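PDB 4ZU5: QdtA from Thermoanaerobacterium thermosaccharolyticum, which is a cupin-fold protein of the WxcM-like family, built from antiparallel beta sheets, and holds thymidine in this structure. Local coordinates for residues Ile33-Tyr38 and Glu114-Thr119; Ser52-His57 and Gly92-Arg97; Ile61-Ser66 and Gly105-Val110; Lys68-Ile73 and Glu98-Thr103. All blocks are in the same frame, centred on the assembly; numbering follows the deposited sequence.

Contact 1 (Ile33-Tyr38 and Glu114-Thr119); sequences IKRVYY and EYYDET. Unlike the reference sequence in segment 114-119: Tyr116 (reference Cys).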
# COMPACT_ATOMS: atom_id res chain seq x y z
N ILE A 33 9.71 1.92 -5.69
CA ILE A 33 9.19 1.12 -4.59
C ILE A 33 9.77 -0.31 -4.68
O ILE A 33 9.38 -1.10 -5.56
CB ILE A 33 7.66 1.06 -4.66
CG1 ILE A 33 7.04 2.47 -4.77
CG2 ILE A 33 7.11 0.29 -3.48
CD1 ILE A 33 5.59 2.47 -5.19
N LYS A 34 10.68 -0.63 -3.77
CA LYS A 34 11.26 -1.98 -3.72
C LYS A 34 10.46 -2.83 -2.75
O LYS A 34 10.48 -4.06 -2.81
CB LYS A 34 12.74 -1.97 -3.32
CG LYS A 34 13.63 -1.12 -4.23
CD LYS A 34 14.34 -1.98 -5.26
CE LYS A 34 15.60 -1.29 -5.79
NZ LYS A 34 15.21 -0.13 -6.66
N ARG A 35 9.76 -2.17 -1.82
CA ARG A 35 9.10 -2.86 -0.73
C ARG A 35 7.92 -2.07 -0.19
O ARG A 35 8.00 -0.87 -0.14
CB ARG A 35 10.07 -3.02 0.42
CG ARG A 35 9.36 -3.51 1.68
CD ARG A 35 10.36 -3.96 2.73
NE ARG A 35 11.49 -3.04 2.80
CZ ARG A 35 11.90 -2.51 3.94
NH1 ARG A 35 12.97 -1.69 3.96
NH2 ARG A 35 11.28 -2.88 5.07
N VAL A 36 6.85 -2.76 0.20
CA VAL A 36 5.78 -2.12 0.94
C VAL A 36 5.52 -2.97 2.16
O VAL A 36 5.87 -4.16 2.22
CB VAL A 36 4.48 -1.89 0.17
CG1 VAL A 36 4.61 -1.17 -1.16
CG2 VAL A 36 3.76 -3.19 -0.01
N TYR A 37 5.05 -2.31 3.21
CA TYR A 37 4.48 -3.03 4.30
C TYR A 37 3.38 -2.26 4.94
O TYR A 37 3.25 -1.06 4.76
CB TYR A 37 5.55 -3.45 5.31
CG TYR A 37 6.30 -2.34 6.01
CD1 TYR A 37 5.84 -1.82 7.17
CD2 TYR A 37 7.49 -1.83 5.50
CE1 TYR A 37 6.52 -0.82 7.84
CE2 TYR A 37 8.19 -0.83 6.16
CZ TYR A 37 7.70 -0.36 7.36
OH TYR A 37 8.33 0.64 8.04
N TYR A 38 2.52 -2.97 5.66
CA TYR A 38 1.41 -2.26 6.28
C TYR A 38 1.12 -2.79 7.68
O TYR A 38 1.33 -4.01 7.95
CB TYR A 38 0.14 -2.35 5.41
CG TYR A 38 -0.01 -3.65 4.65
CD1 TYR A 38 -0.72 -4.70 5.20
CD2 TYR A 38 0.43 -3.78 3.33
CE1 TYR A 38 -0.87 -5.90 4.53
CE2 TYR A 38 0.25 -4.97 2.64
CZ TYR A 38 -0.40 -6.04 3.26
OH TYR A 38 -0.66 -7.24 2.62
N GLU A 114 14.21 0.54 -0.46
CA GLU A 114 15.07 -0.62 -0.52
C GLU A 114 14.45 -1.83 0.09
O GLU A 114 13.60 -1.76 0.95
CB GLU A 114 16.38 -0.36 0.22
CG GLU A 114 17.16 0.82 -0.31
CD GLU A 114 17.74 0.60 -1.70
OE1 GLU A 114 17.71 -0.55 -2.23
OE2 GLU A 114 18.21 1.62 -2.22
N TYR A 115 14.93 -2.99 -0.34
CA TYR A 115 14.60 -4.20 0.43
C TYR A 115 15.12 -4.09 1.85
O TYR A 115 16.10 -3.40 2.11
CB TYR A 115 15.22 -5.46 -0.21
CG TYR A 115 14.85 -5.62 -1.68
CD1 TYR A 115 15.70 -5.14 -2.68
CD2 TYR A 115 13.65 -6.22 -2.06
CE1 TYR A 115 15.37 -5.26 -4.03
CE2 TYR A 115 13.32 -6.38 -3.40
CZ TYR A 115 14.17 -5.89 -4.38
OH TYR A 115 13.86 -6.04 -5.72
N TYR A 116 14.44 -4.79 2.75
CA TYR A 116 14.82 -4.92 4.13
C TYR A 116 16.27 -5.27 4.30
O TYR A 116 16.77 -6.17 3.65
CB TYR A 116 13.98 -6.00 4.77
CG TYR A 116 14.37 -6.21 6.20
CD1 TYR A 116 14.03 -5.28 7.18
CD2 TYR A 116 15.09 -7.33 6.58
CE1 TYR A 116 14.36 -5.47 8.51
CE2 TYR A 116 15.44 -7.52 7.91
CZ TYR A 116 15.08 -6.59 8.86
OH TYR A 116 15.43 -6.81 10.16
N ASP A 117 16.96 -4.49 5.13
CA ASP A 117 18.38 -4.65 5.43
C ASP A 117 18.50 -4.40 6.93
O ASP A 117 18.45 -3.25 7.35
CB ASP A 117 19.18 -3.60 4.67
CG ASP A 117 20.69 -3.73 4.88
OD1 ASP A 117 21.11 -4.64 5.62
OD2 ASP A 117 21.42 -2.86 4.32
N GLU A 118 18.61 -5.46 7.74
CA GLU A 118 18.76 -5.28 9.18
C GLU A 118 19.91 -4.35 9.51
O GLU A 118 19.77 -3.50 10.38
CB GLU A 118 18.91 -6.62 9.93
CG GLU A 118 18.92 -6.47 11.46
CD GLU A 118 17.76 -5.66 12.05
OE1 GLU A 118 16.63 -5.71 11.50
OE2 GLU A 118 17.93 -4.97 13.09
N THR A 119 21.01 -4.42 8.76
CA THR A 119 22.11 -3.50 9.01
C THR A 119 21.81 -2.02 8.83
O THR A 119 22.68 -1.20 9.08
CB THR A 119 23.37 -3.82 8.17
OG1 THR A 119 23.29 -3.26 6.85
CG2 THR A 119 23.64 -5.33 8.09
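Arg35 reaches across to the backbone of 114-119 and takes hold of one carbonyl oxygen side-on, a compact example of how a guanidinium can fix a loop by gripping its backbone. Its NE lies 3.1 Å from Glu114 O and its NH1 3.1 Å from the same Glu114 O, both bonds bent to about 150°. The oxygen sits in the guanidinium plane, so two N-H groups share it, NE approaching in the carbonyl plane and NH1 tilted from it. A bend at chi3 (42°) in an otherwise extended chain turns the NE/NH1 edge to the oxygen. Lys34 and Arg35 both face Ala112 in a classic beta bulge, where strand 35-40 of the cupin sheet pairs with strand 107-112.

Van der Waals contacts flank the polar grip. Lys34 CB stands over the centre of the Tyr115 ring in a CH-pi contact, 4.2 Å from the centroid, while Lys34 CD is 3.7 Å from Tyr115 CE1. Over one guanidinium face lies the backbone N of Tyr116, itself hydrogen-bonded to Glu24 of the second subunit. The Tyr116 ring turns its edge to Arg35 NH2, the planes 82° apart; Arg35 and Tyr116, with Tyr121, line the thymidine pocket.

Contact 2 (Ser52-His57 and Gly92-Arg97); sequences SHKKLH and GPLVWR. Unlike the reference sequence in segment 52-57: Ser52 (reference Ala). Unlike the reference sequence in segment 92-97: Leu94 (reference Phe), Val95 (reference Leu).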
# COMPACT_ATOMS: atom_id res chain seq x y z
N SER A 52 15.38 4.25 13.36
CA SER A 52 15.75 5.09 12.26
C SER A 52 16.51 4.28 11.20
O SER A 52 16.67 3.05 11.30
CB SER A 52 16.61 6.24 12.76
OG SER A 52 16.88 7.18 11.72
N HIS A 53 16.98 4.96 10.15
CA HIS A 53 17.82 4.34 9.13
C HIS A 53 18.86 5.28 8.63
O HIS A 53 18.64 6.49 8.65
CB HIS A 53 16.97 4.03 7.91
CG HIS A 53 15.83 3.15 8.22
ND1 HIS A 53 15.94 1.78 8.20
CD2 HIS A 53 14.57 3.43 8.63
CE1 HIS A 53 14.77 1.24 8.51
NE2 HIS A 53 13.92 2.22 8.77
N LYS A 54 19.92 4.73 8.07
CA LYS A 54 20.94 5.57 7.42
C LYS A 54 20.70 5.80 5.93
O LYS A 54 21.08 6.82 5.38
CB LYS A 54 22.35 5.01 7.59
CG LYS A 54 22.81 4.65 9.00
CD LYS A 54 22.57 3.18 9.40
CE LYS A 54 23.75 2.23 9.19
NZ LYS A 54 24.74 2.34 10.30
N LYS A 55 20.13 4.83 5.23
CA LYS A 55 20.11 4.92 3.75
C LYS A 55 18.69 4.82 3.13
O LYS A 55 18.49 5.09 1.96
CB LYS A 55 20.98 3.78 3.19
CG LYS A 55 22.47 4.11 3.32
CD LYS A 55 23.40 2.90 3.42
CE LYS A 55 22.82 1.66 2.76
NZ LYS A 55 23.87 0.63 2.52
N LEU A 56 17.74 4.36 3.90
CA LEU A 56 16.40 4.09 3.45
C LEU A 56 15.56 5.38 3.35
O LEU A 56 15.63 6.25 4.21
CB LEU A 56 15.76 3.14 4.45
CG LEU A 56 14.37 2.63 4.09
CD1 LEU A 56 14.44 1.81 2.81
CD2 LEU A 56 13.73 1.80 5.19
N HIS A 57 14.67 5.44 2.35
CA HIS A 57 13.73 6.54 2.19
C HIS A 57 12.39 5.82 2.21
O HIS A 57 12.28 4.71 1.71
CB HIS A 57 13.99 7.31 0.88
CG HIS A 57 15.31 8.01 0.83
ND1 HIS A 57 15.46 9.37 1.02
CD2 HIS A 57 16.54 7.54 0.54
CE1 HIS A 57 16.75 9.68 0.96
NE2 HIS A 57 17.43 8.57 0.68
N GLY A 92 13.19 10.75 5.34
CA GLY A 92 14.52 10.42 4.92
C GLY A 92 15.44 9.88 5.99
O GLY A 92 14.98 9.45 7.02
N PRO A 93 16.73 9.77 5.68
CA PRO A 93 17.71 9.17 6.58
C PRO A 93 17.88 9.95 7.87
O PRO A 93 17.73 11.19 7.90
CB PRO A 93 19.00 9.24 5.76
CG PRO A 93 18.49 8.97 4.39
CD PRO A 93 17.28 9.88 4.32
N LEU A 94 18.04 9.16 8.92
CA LEU A 94 18.45 9.63 10.22
C LEU A 94 17.42 10.46 10.91
O LEU A 94 17.73 11.36 11.70
CB LEU A 94 19.74 10.42 10.10
CG LEU A 94 20.94 9.52 9.81
CD1 LEU A 94 22.15 10.41 9.71
CD2 LEU A 94 21.18 8.40 10.81
N VAL A 95 16.18 10.08 10.69
CA VAL A 95 15.11 10.62 11.47
C VAL A 95 14.58 9.47 12.32
O VAL A 95 14.34 8.40 11.80
CB VAL A 95 13.99 11.11 10.55
CG1 VAL A 95 12.77 11.52 11.36
CG2 VAL A 95 14.47 12.31 9.71
N TRP A 96 14.42 9.69 13.62
CA TRP A 96 13.91 8.66 14.53
C TRP A 96 12.41 8.77 14.52
O TRP A 96 11.83 9.87 14.63
CB TRP A 96 14.47 8.89 15.97
CG TRP A 96 14.04 7.90 17.04
CD1 TRP A 96 12.97 8.02 17.85
CD2 TRP A 96 14.69 6.70 17.43
NE1 TRP A 96 12.88 6.95 18.72
CE2 TRP A 96 13.94 6.13 18.49
CE3 TRP A 96 15.79 6.00 16.97
CZ2 TRP A 96 14.27 4.92 19.09
CZ3 TRP A 96 16.15 4.84 17.60
CH2 TRP A 96 15.36 4.29 18.63
N ARG A 97 11.74 7.63 14.50
CA ARG A 97 10.30 7.72 14.61
C ARG A 97 9.63 6.69 15.49
O ARG A 97 10.15 5.59 15.68
CB ARG A 97 9.63 7.80 13.25
CG ARG A 97 9.29 6.47 12.62
CD ARG A 97 10.55 5.65 12.48
NE ARG A 97 11.63 6.31 11.75
CZ ARG A 97 11.81 6.22 10.43
NH1 ARG A 97 10.93 5.53 9.71
NH2 ARG A 97 12.86 6.78 9.85
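The backbones of 52-57 and 92-97 draw together at Ser52 and Trp96, whose CA atoms are 4.6 Å apart, and one main-chain hydrogen bond ties them, from Leu94 N to His53 O at 2.7 Å, with the donor nearly in line with the carbonyl. The next step along involves a side chain: Ser52 OG, which chi1 at -173° puts on the far side from the backbone N, turns to Val95 O at 2.8 Å in a weak hydrogen bond. The same Val95 O also accepts Arg97 NH2 at 2.9 Å, the oxygen in the guanidinium plane, with a long, weak bond from Arg97 NE beside it. One carbonyl thus gathers both segments. Arg97 folds back to it through bends at chi2 and chi3, and its NH1 goes on to Gln58.

His53 presents its ring edge to this guanidinium, His53 CD2 lying 4.0 Å from Arg97 NH2 with the planes 73° apart. Leu56 CD2 covers the middle of one face of the His53 ring, and ND1 is held by Asp120 O. Farther along, Pro93 wedges between a carbonyl and a ring: its CB is 3.2 Å from Lys54 O, while its CD lies over a face of His57, 3.4 Å from His57 CE1. Tyr90 bonds that imidazole through ND1. Here, in the cupin fold, the loop leaving strand 47-53 and the loop entering strand 96-100 stay joined by isolated bonds and a proline-histidine contact.

Contact 3 (Ile61-Ser66 and Gly105-Val110); sequences ICLNGS and GCVLLV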
# COMPACT_ATOMS: atom_id res chain seq x y z
N ILE A 61 1.67 6.37 4.90
CA ILE A 61 0.31 6.84 4.54
C ILE A 61 -0.73 6.11 5.36
O ILE A 61 -0.70 4.88 5.48
CB ILE A 61 -0.03 6.55 3.03
CG1 ILE A 61 1.16 6.90 2.14
CG2 ILE A 61 -1.30 7.27 2.57
CD1 ILE A 61 1.28 6.02 0.92
N CYS A 62 -1.67 6.87 5.93
CA CYS A 62 -2.73 6.27 6.74
C CYS A 62 -3.98 6.15 5.91
O CYS A 62 -4.50 7.16 5.43
CB CYS A 62 -2.97 7.13 7.97
SG CYS A 62 -4.40 6.47 8.85
N LEU A 63 -4.33 4.90 5.54
CA LEU A 63 -5.32 4.62 4.51
C LEU A 63 -6.73 4.57 5.11
O LEU A 63 -7.71 4.64 4.39
CB LEU A 63 -5.01 3.27 3.80
CG LEU A 63 -3.66 3.27 3.07
CD1 LEU A 63 -3.53 2.05 2.18
CD2 LEU A 63 -3.48 4.51 2.23
N ASN A 64 -6.80 4.49 6.43
CA ASN A 64 -8.08 4.44 7.12
C ASN A 64 -7.81 4.80 8.59
O ASN A 64 -6.77 4.45 9.17
CB ASN A 64 -8.69 3.06 7.09
CG ASN A 64 -10.12 3.06 7.58
OD1 ASN A 64 -10.98 3.84 7.11
ND2 ASN A 64 -10.37 2.22 8.56
N GLY A 65 -8.73 5.58 9.15
CA GLY A 65 -8.58 6.05 10.52
C GLY A 65 -7.50 7.12 10.64
O GLY A 65 -7.34 7.95 9.75
N SER A 66 -6.82 7.08 11.78
CA SER A 66 -5.81 8.05 12.12
C SER A 66 -4.73 7.44 13.00
O SER A 66 -4.97 6.44 13.72
CB SER A 66 -6.51 9.22 12.83
OG SER A 66 -5.79 9.50 14.00
N GLY A 105 -9.53 0.25 13.47
CA GLY A 105 -9.62 0.14 12.00
C GLY A 105 -8.45 0.80 11.27
O GLY A 105 -8.39 0.77 10.05
N CYS A 106 -7.49 1.39 11.98
CA CYS A 106 -6.40 2.12 11.31
C CYS A 106 -5.57 1.19 10.43
O CYS A 106 -5.26 0.06 10.80
CB CYS A 106 -5.47 2.74 12.32
SG CYS A 106 -4.18 3.82 11.63
N VAL A 107 -5.09 1.73 9.32
CA VAL A 107 -4.21 1.01 8.41
C VAL A 107 -3.11 1.99 8.02
O VAL A 107 -3.42 3.04 7.47
CB VAL A 107 -4.92 0.69 7.09
CG1 VAL A 107 -3.92 0.16 6.11
CG2 VAL A 107 -6.08 -0.27 7.27
N LEU A 108 -1.89 1.65 8.36
CA LEU A 108 -0.71 2.47 8.01
C LEU A 108 0.07 1.70 6.92
O LEU A 108 0.52 0.58 7.18
CB LEU A 108 0.16 2.58 9.24
CG LEU A 108 1.42 3.46 9.10
CD1 LEU A 108 1.11 4.80 8.47
CD2 LEU A 108 2.23 3.62 10.39
N LEU A 109 0.27 2.33 5.76
CA LEU A 109 1.01 1.76 4.65
C LEU A 109 2.36 2.46 4.58
O LEU A 109 2.44 3.67 4.73
CB LEU A 109 0.26 2.03 3.36
CG LEU A 109 1.00 1.65 2.09
CD1 LEU A 109 1.08 0.12 2.06
CD2 LEU A 109 0.21 2.14 0.88
N VAL A 110 3.41 1.69 4.34
CA VAL A 110 4.72 2.27 4.17
C VAL A 110 5.26 1.80 2.83
O VAL A 110 5.23 0.63 2.54
CB VAL A 110 5.66 1.82 5.31
CG1 VAL A 110 7.08 2.39 5.14
CG2 VAL A 110 5.02 2.19 6.66
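Ile61 and Leu109 lie side by side and point the same way, with Ile61 CD1 4.0 Å from Leu109 CD2. Leu63 comes to that leucine obliquely, placing its CD1 against the same CD2 branch, while Leu63 CB meets Val107 CG1 at 4.0 Å. Tyr38 of the second subunit packs on Ile61 and Leu63, so this apolar cluster belongs to the dimer contact. The pairing beneath is antiparallel, strand 58-64 beside strand 107-112 inside one of the cupin sheets: Ile61 and Leu109 form a hydrogen-bonded pair, Leu109 N reaching Ile61 O at 2.7 Å almost straight (177°), and Cys62 with Leu108 the non-hydrogen-bonded pair that follows.

On the face carrying Cys62 and Leu108, the thiol of Cys62 turns toward that of Cys106, SG to SG 3.8 Å, an apolar contact rather than a disulfide; Val67 packs on both residues. Leu108 bends its CD1 back over the strand to lie 3.5 Å from Ile61 O. Farther along, Asn64 extends its carboxamide anti to the backbone N (chi1 -169°), and Asn64 ND2 bonds Gly105 O at 2.9 Å. That oxygen lies near the amide plane, yet the donor stands above the carbonyl plane.

Contact 4 (Lys68-Ile73 and Glu98-Thr103); sequences KIRLKI and EMFDFT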
# COMPACT_ATOMS: atom_id res chain seq x y z
N LYS A 68 -0.68 8.79 14.83
CA LYS A 68 0.25 9.86 15.12
C LYS A 68 1.68 9.39 15.00
O LYS A 68 2.10 8.33 15.53
CB LYS A 68 -0.05 10.42 16.53
CG LYS A 68 -1.27 11.33 16.59
CD LYS A 68 -1.52 11.81 18.01
CE LYS A 68 -2.89 12.44 18.14
NZ LYS A 68 -3.90 11.37 18.21
N ILE A 69 2.48 10.18 14.28
CA ILE A 69 3.85 9.83 14.05
C ILE A 69 4.69 10.84 14.79
O ILE A 69 4.60 12.05 14.52
CB ILE A 69 4.29 9.95 12.57
CG1 ILE A 69 3.30 9.32 11.61
CG2 ILE A 69 5.69 9.40 12.42
CD1 ILE A 69 2.88 7.92 11.97
N ARG A 70 5.48 10.35 15.74
CA ARG A 70 6.43 11.20 16.46
C ARG A 70 7.76 11.11 15.72
O ARG A 70 8.35 10.04 15.64
CB ARG A 70 6.58 10.74 17.92
CG ARG A 70 7.72 11.37 18.72
CD ARG A 70 7.79 10.87 20.18
NE ARG A 70 6.54 11.08 20.91
CZ ARG A 70 5.69 10.12 21.27
NH1 ARG A 70 5.90 8.84 20.99
NH2 ARG A 70 4.56 10.44 21.86
N LEU A 71 8.21 12.24 15.18
CA LEU A 71 9.45 12.34 14.47
C LEU A 71 10.43 13.10 15.33
O LEU A 71 10.10 14.15 15.90
CB LEU A 71 9.27 13.13 13.16
CG LEU A 71 8.13 12.60 12.30
CD1 LEU A 71 7.67 13.65 11.30
CD2 LEU A 71 8.62 11.36 11.62
N LYS A 72 11.66 12.62 15.36
CA LYS A 72 12.67 13.38 16.05
C LYS A 72 14.07 13.25 15.52
O LYS A 72 14.50 12.22 15.00
CB LYS A 72 12.56 13.08 17.55
CG LYS A 72 13.70 12.33 18.19
CD LYS A 72 13.12 11.62 19.40
CE LYS A 72 13.49 12.30 20.71
NZ LYS A 72 12.95 11.41 21.78
N ILE A 73 14.80 14.35 15.64
CA ILE A 73 16.20 14.39 15.39
C ILE A 73 16.73 15.14 16.62
O ILE A 73 15.96 15.67 17.42
CB ILE A 73 16.52 15.17 14.09
CG1 ILE A 73 16.05 16.63 14.14
CG2 ILE A 73 15.80 14.52 12.93
CD1 ILE A 73 16.38 17.46 12.90
N GLU A 98 8.50 7.11 16.02
CA GLU A 98 7.55 6.28 16.79
C GLU A 98 6.14 6.58 16.32
O GLU A 98 5.82 7.67 15.83
CB GLU A 98 7.72 6.62 18.28
CG GLU A 98 9.12 6.38 18.80
CD GLU A 98 9.43 7.08 20.10
OE1 GLU A 98 8.48 7.61 20.69
OE2 GLU A 98 10.61 7.07 20.49
N MET A 99 5.26 5.60 16.43
CA MET A 99 3.91 5.76 15.98
C MET A 99 2.94 5.35 17.09
O MET A 99 3.18 4.37 17.78
CB MET A 99 3.67 4.85 14.78
CG MET A 99 4.54 5.14 13.55
SD MET A 99 6.02 4.17 13.53
CE MET A 99 5.37 2.73 12.68
N PHE A 100 1.85 6.09 17.24
CA PHE A 100 0.96 5.90 18.39
C PHE A 100 -0.43 6.46 18.15
O PHE A 100 -0.69 7.10 17.12
CB PHE A 100 1.65 6.47 19.65
CG PHE A 100 1.71 7.97 19.67
CD1 PHE A 100 0.73 8.71 20.30
CD2 PHE A 100 2.73 8.63 19.03
CE1 PHE A 100 0.76 10.10 20.33
CE2 PHE A 100 2.78 10.02 19.04
CZ PHE A 100 1.78 10.75 19.66
N ASP A 101 -1.36 6.20 19.07
CA ASP A 101 -2.75 6.57 18.87
C ASP A 101 -3.32 6.05 17.56
O ASP A 101 -3.98 6.78 16.82
CB ASP A 101 -2.94 8.09 18.89
CG ASP A 101 -2.91 8.69 20.33
OD1 ASP A 101 -2.63 7.99 21.32
OD2 ASP A 101 -3.05 9.91 20.41
N PHE A 102 -3.04 4.79 17.26
CA PHE A 102 -3.72 4.15 16.16
C PHE A 102 -5.20 4.03 16.53
O PHE A 102 -5.52 3.44 17.55
CB PHE A 102 -3.14 2.75 15.99
CG PHE A 102 -1.78 2.70 15.39
CD1 PHE A 102 -0.65 2.86 16.15
CD2 PHE A 102 -1.63 2.36 14.03
CE1 PHE A 102 0.62 2.72 15.59
CE2 PHE A 102 -0.37 2.25 13.45
CZ PHE A 102 0.76 2.42 14.24
N THR A 103 -6.09 4.59 15.72
CA THR A 103 -7.52 4.38 15.91
C THR A 103 -7.98 2.98 15.52
O THR A 103 -7.23 2.18 14.93
CB THR A 103 -8.35 5.42 15.18
OG1 THR A 103 -8.25 5.26 13.76
CG2 THR A 103 -7.92 6.82 15.57
O HOH W 1 -4.65 9.17 16.14
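Lys68, Arg70, Glu98 and Phe100 line one face of an antiparallel ladder in the cupin sheet, where strand 67-73 runs beside strand 96-100. Four backbone hydrogen bonds, among them Arg70 N to Glu98 O at 2.7 Å, join Lys68 with Phe100 and Arg70 with Glu98 as hydrogen-bonded pairs; Ile69 and Met99 form the non-hydrogen-bonded pair between them.

Stacking dominates the polar face and illustrates how one ring can serve two basic residues. The guanidinium of Arg70 lies flat on Phe100, the centres 4.3 Å apart and the planes within 7°, with NH2 above the rim of the ring. The opposite face is taken by the aliphatic part of Lys68, whose CB is 3.8 Å from the Phe100 centroid in a CH-pi contact. Phe100 stands across the strands in this sandwich because its CG sits between the backbone N and the carbonyl carbon (chi1 72°).

Salt bridges hold both basic ends. Arg70 NH1 meets Glu98 OE1 at 2.9 Å, the oxygen tilted about 21° from the guanidinium plane; the other carboxylate oxygen, OE2, is bonded by Trp96 NE1, so that bonds on both oxygens probably restrict the carboxylate's rotation. Just past strand 96-100, Asp101 OD2 offers its anti lone pair to Lys68 NZ at 2.8 Å.

On the other face, Ile69 and Met99 point the same way side by side, Ile69 CD1 3.6 Å from Met99 CG. A water that accepts from Lys68 NZ at 3.1 Å donates in turn to Asp101 O.

Contacts 2 and 4 share strand 96-100 and one sheet, their centres about 15 Å apart, and Trp96 O probably bonds Lys72 N (2.9 Å) where they meet. Strand 35-40 of contact 1 and both strands of contact 3 belong to the facing sheet, where Tyr37 O lies 2.8 Å from Val110 N, and both contacts touch the second subunit. The sheets come together between contacts 3 and 4, with Leu108 CD2 4.0 Å from Met99 CE; separately, loop residue Leu56 of contact 2 packs on Arg35 and Glu114 of contact 1. Thymidine lies about 3 Å from the Arg35 side chain, 7 Å from that of His53, 9 Å from Met99 and 11 Å from Leu108, between nearest atoms.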